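Local coordinates for ABC transporter, substrate binding protein (Mannopine) (Agrobacterium fabrum, PDB 5L9S), which serves as the periplasmic solute-binding protein of an ABC transporter, probably delivering the opine mannopine to the membrane permease for uptake, at residues K279-M284 / P293-V298. Numbering follows the deposited sequence.
Sequences KAISQM and PSAADV
Ile-281 points from helix 278-283 at the first turn of helix 295-300, and its two branches divide the work. CG2 lies against the backbone that leads into that turn, 3.9 Å from Pro-293 O and 4.0 Å from Ala-295 N. CD1, ending the longer branch, reaches the methyl CB of Ala-295 at 4.5 Å, a loose apolar touch. CG2, anti to the backbone N, is turned at 293-298, while CG1 sits beside that N (chi1 -71°) and the extended chi2 (154°) carries CD1 on to Ala-295; no hydrogen bond crosses. The backbone that receives CG2 is shaped by a capping box: Ser-294, the N-cap, takes Asp-297 N on OG (3.1 Å), while Ser-294 N returns a nearly straight bond to Asp-297 OD2 (2.9 Å, 166° at the hydrogen), met on the anti side of the carboxylate. The pair ties up the start of the short helix, and Asp-297 OD1 makes a long, weak ion pair with Arg-301. On the other helix, Lys-279 O accepts both Gln-283 N and, at 2.8 Å, Ser-282 OG, which approaches from above the carbonyl plane. Leu-95 and Pro-275 touch Ile-281, while Pro-293 and Val-298 rest on strand 224-240 through Tyr-228 and Leu-233 respectively.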
ATOM      1  N   LYS A 279      -4.756  15.417   8.588  1.00 48.27           N
ATOM      2  CA  LYS A 279      -4.850  15.712  10.006  1.00 49.83           C
ATOM      3  C   LYS A 279      -4.368  14.521  10.803  1.00 54.79           C
ATOM      4  O   LYS A 279      -3.642  14.730  11.768  1.00 56.43           O
ATOM      5  CB  LYS A 279      -6.297  16.094  10.416  1.00 55.32           C
ATOM      6  CG  LYS A 279      -6.425  16.730  11.800  1.00 72.27           C
ATOM      7  CD  LYS A 279      -7.418  17.885  11.794  1.00 87.82           C
ATOM      8  CE  LYS A 279      -6.996  18.997  12.739  1.00101.64           C
ATOM      9  NZ  LYS A 279      -7.437  18.760  14.139  1.00107.46           N
ATOM     10  N   ALA A 280      -4.764  13.282  10.409  1.00 49.55           N
ATOM     11  CA  ALA A 280      -4.368  12.032  11.066  1.00 47.34           C
ATOM     12  C   ALA A 280      -2.855  11.836  10.994  1.00 49.80           C
ATOM     13  O   ALA A 280      -2.276  11.475  12.012  1.00 50.39           O
ATOM     14  CB  ALA A 280      -5.096  10.843  10.453  1.00 47.01           C
ATOM     15  N   ILE A 281      -2.210  12.126   9.822  1.00 45.12           N
ATOM     16  CA  ILE A 281      -0.756  12.041   9.631  1.00 44.57           C
ATOM     17  C   ILE A 281      -0.032  12.912  10.678  1.00 55.05           C
ATOM     18  O   ILE A 281       0.888  12.436  11.345  1.00 55.47           O
ATOM     19  CB  ILE A 281      -0.282  12.391   8.170  1.00 45.97           C
ATOM     20  CG1 ILE A 281      -0.673  11.313   7.156  1.00 45.37           C
ATOM     21  CG2 ILE A 281       1.233  12.638   8.103  1.00 45.43           C
ATOM     22  CD1 ILE A 281      -0.836  11.804   5.716  1.00 46.49           C
ATOM     23  N   SER A 282      -0.449  14.173  10.816  1.00 55.55           N
ATOM     24  CA  SER A 282       0.167  15.123  11.738  1.00 57.85           C
ATOM     25  C   SER A 282      -0.177  14.858  13.217  1.00 64.42           C
ATOM     26  O   SER A 282       0.597  15.228  14.102  1.00 66.29           O
ATOM     27  CB  SER A 282      -0.230  16.540  11.352  1.00 63.21           C
ATOM     28  OG  SER A 282      -1.630  16.707  11.485  1.00 71.95           O
ATOM     29  N   GLN A 283      -1.335  14.235  13.472  1.00 60.30           N
ATOM     30  CA  GLN A 283      -1.876  13.901  14.792  1.00 61.56           C
ATOM     31  C   GLN A 283      -1.188  12.700  15.441  1.00 65.79           C
ATOM     32  O   GLN A 283      -1.430  12.439  16.627  1.00 67.42           O
ATOM     33  CB  GLN A 283      -3.355  13.558  14.640  1.00 63.55           C
ATOM     34  CG  GLN A 283      -4.278  14.277  15.576  1.00 83.94           C
ATOM     35  CD  GLN A 283      -5.697  13.909  15.249  1.00108.58           C
ATOM     36  OE1 GLN A 283      -6.485  14.732  14.777  1.00108.47           O
ATOM     37  NE2 GLN A 283      -6.043  12.655  15.480  1.00 98.56           N
ATOM     38  N   MET A 284      -0.398  11.925  14.670  1.00 59.92           N
ATOM     39  CA  MET A 284       0.281  10.742  15.199  1.00 59.21           C
ATOM     40  C   MET A 284       1.402  11.108  16.151  1.00 64.03           C
ATOM     41  O   MET A 284       1.937  12.216  16.059  1.00 63.18           O
ATOM     42  CB  MET A 284       0.770   9.810  14.072  1.00 59.90           C
ATOM     43  CG  MET A 284      -0.370   9.037  13.416  1.00 63.61           C
ATOM     44  SD  MET A 284      -0.009   7.942  12.018  1.00 66.07           S
ATOM     45  CE  MET A 284       0.874   9.005  10.947  1.00 63.36           C
ATOM     46  N   PRO A 293       6.307   9.067   6.036  1.00 35.87           N
ATOM     47  CA  PRO A 293       6.369  10.302   5.235  1.00 35.59           C
ATOM     48  C   PRO A 293       5.375  11.352   5.763  1.00 38.79           C
ATOM     49  O   PRO A 293       4.294  11.049   6.315  1.00 38.13           O
ATOM     50  CB  PRO A 293       5.953   9.834   3.833  1.00 36.71           C
ATOM     51  CG  PRO A 293       5.097   8.630   4.077  1.00 40.09           C
ATOM     52  CD  PRO A 293       5.756   7.940   5.242  1.00 35.54           C
ATOM     53  N   SER A 294       5.726  12.614   5.600  1.00 35.18           N
ATOM     54  CA  SER A 294       4.841  13.706   5.994  1.00 35.20           C
ATOM     55  C   SER A 294       3.755  13.855   4.907  1.00 43.58           C
ATOM     56  O   SER A 294       3.878  13.223   3.859  1.00 45.37           O
ATOM     57  CB  SER A 294       5.655  14.988   6.103  1.00 34.39           C
ATOM     58  OG  SER A 294       6.058  15.363   4.797  1.00 37.86           O
ATOM     59  N   ALA A 295       2.764  14.727   5.107  1.00 40.65           N
ATOM     60  CA  ALA A 295       1.761  15.014   4.087  1.00 40.46           C
ATOM     61  C   ALA A 295       2.423  15.714   2.855  1.00 43.71           C
ATOM     62  O   ALA A 295       2.051  15.411   1.724  1.00 45.05           O
ATOM     63  CB  ALA A 295       0.644  15.876   4.657  1.00 42.44           C
ATOM     64  N   ALA A 296       3.438  16.570   3.059  1.00 37.81           N
ATOM     65  CA  ALA A 296       4.168  17.214   1.942  1.00 37.62           C
ATOM     66  C   ALA A 296       5.006  16.184   1.119  1.00 44.80           C
ATOM     67  O   ALA A 296       5.162  16.363  -0.090  1.00 45.44           O
ATOM     68  CB  ALA A 296       5.053  18.331   2.452  1.00 38.89           C
ATOM     69  N   ASP A 297       5.521  15.097   1.760  1.00 42.34           N
ATOM     70  CA  ASP A 297       6.253  14.048   1.031  1.00 41.03           C
ATOM     71  C   ASP A 297       5.261  13.344   0.129  1.00 45.35           C
ATOM     72  O   ASP A 297       5.547  13.192  -1.056  1.00 46.19           O
ATOM     73  CB  ASP A 297       6.932  13.018   1.966  1.00 41.53           C
ATOM     74  CG  ASP A 297       8.065  13.531   2.846  1.00 49.24           C
ATOM     75  OD1 ASP A 297       8.991  14.199   2.312  1.00 51.86           O
ATOM     76  OD2 ASP A 297       8.066  13.212   4.053  1.00 48.56           O
ATOM     77  N   VAL A 298       4.063  12.995   0.666  1.00 42.26           N
ATOM     78  CA  VAL A 298       2.980  12.330  -0.073  1.00 42.85           C
ATOM     79  C   VAL A 298       2.538  13.175  -1.310  1.00 51.58           C
ATOM     80  O   VAL A 298       2.462  12.629  -2.406  1.00 54.35           O
ATOM     81  CB  VAL A 298       1.784  11.898   0.829  1.00 46.39           C
ATOM     82  CG1 VAL A 298       0.723  11.143   0.035  1.00 46.69           C
ATOM     83  CG2 VAL A 298       2.239  11.065   2.031  1.00 44.23           C
TER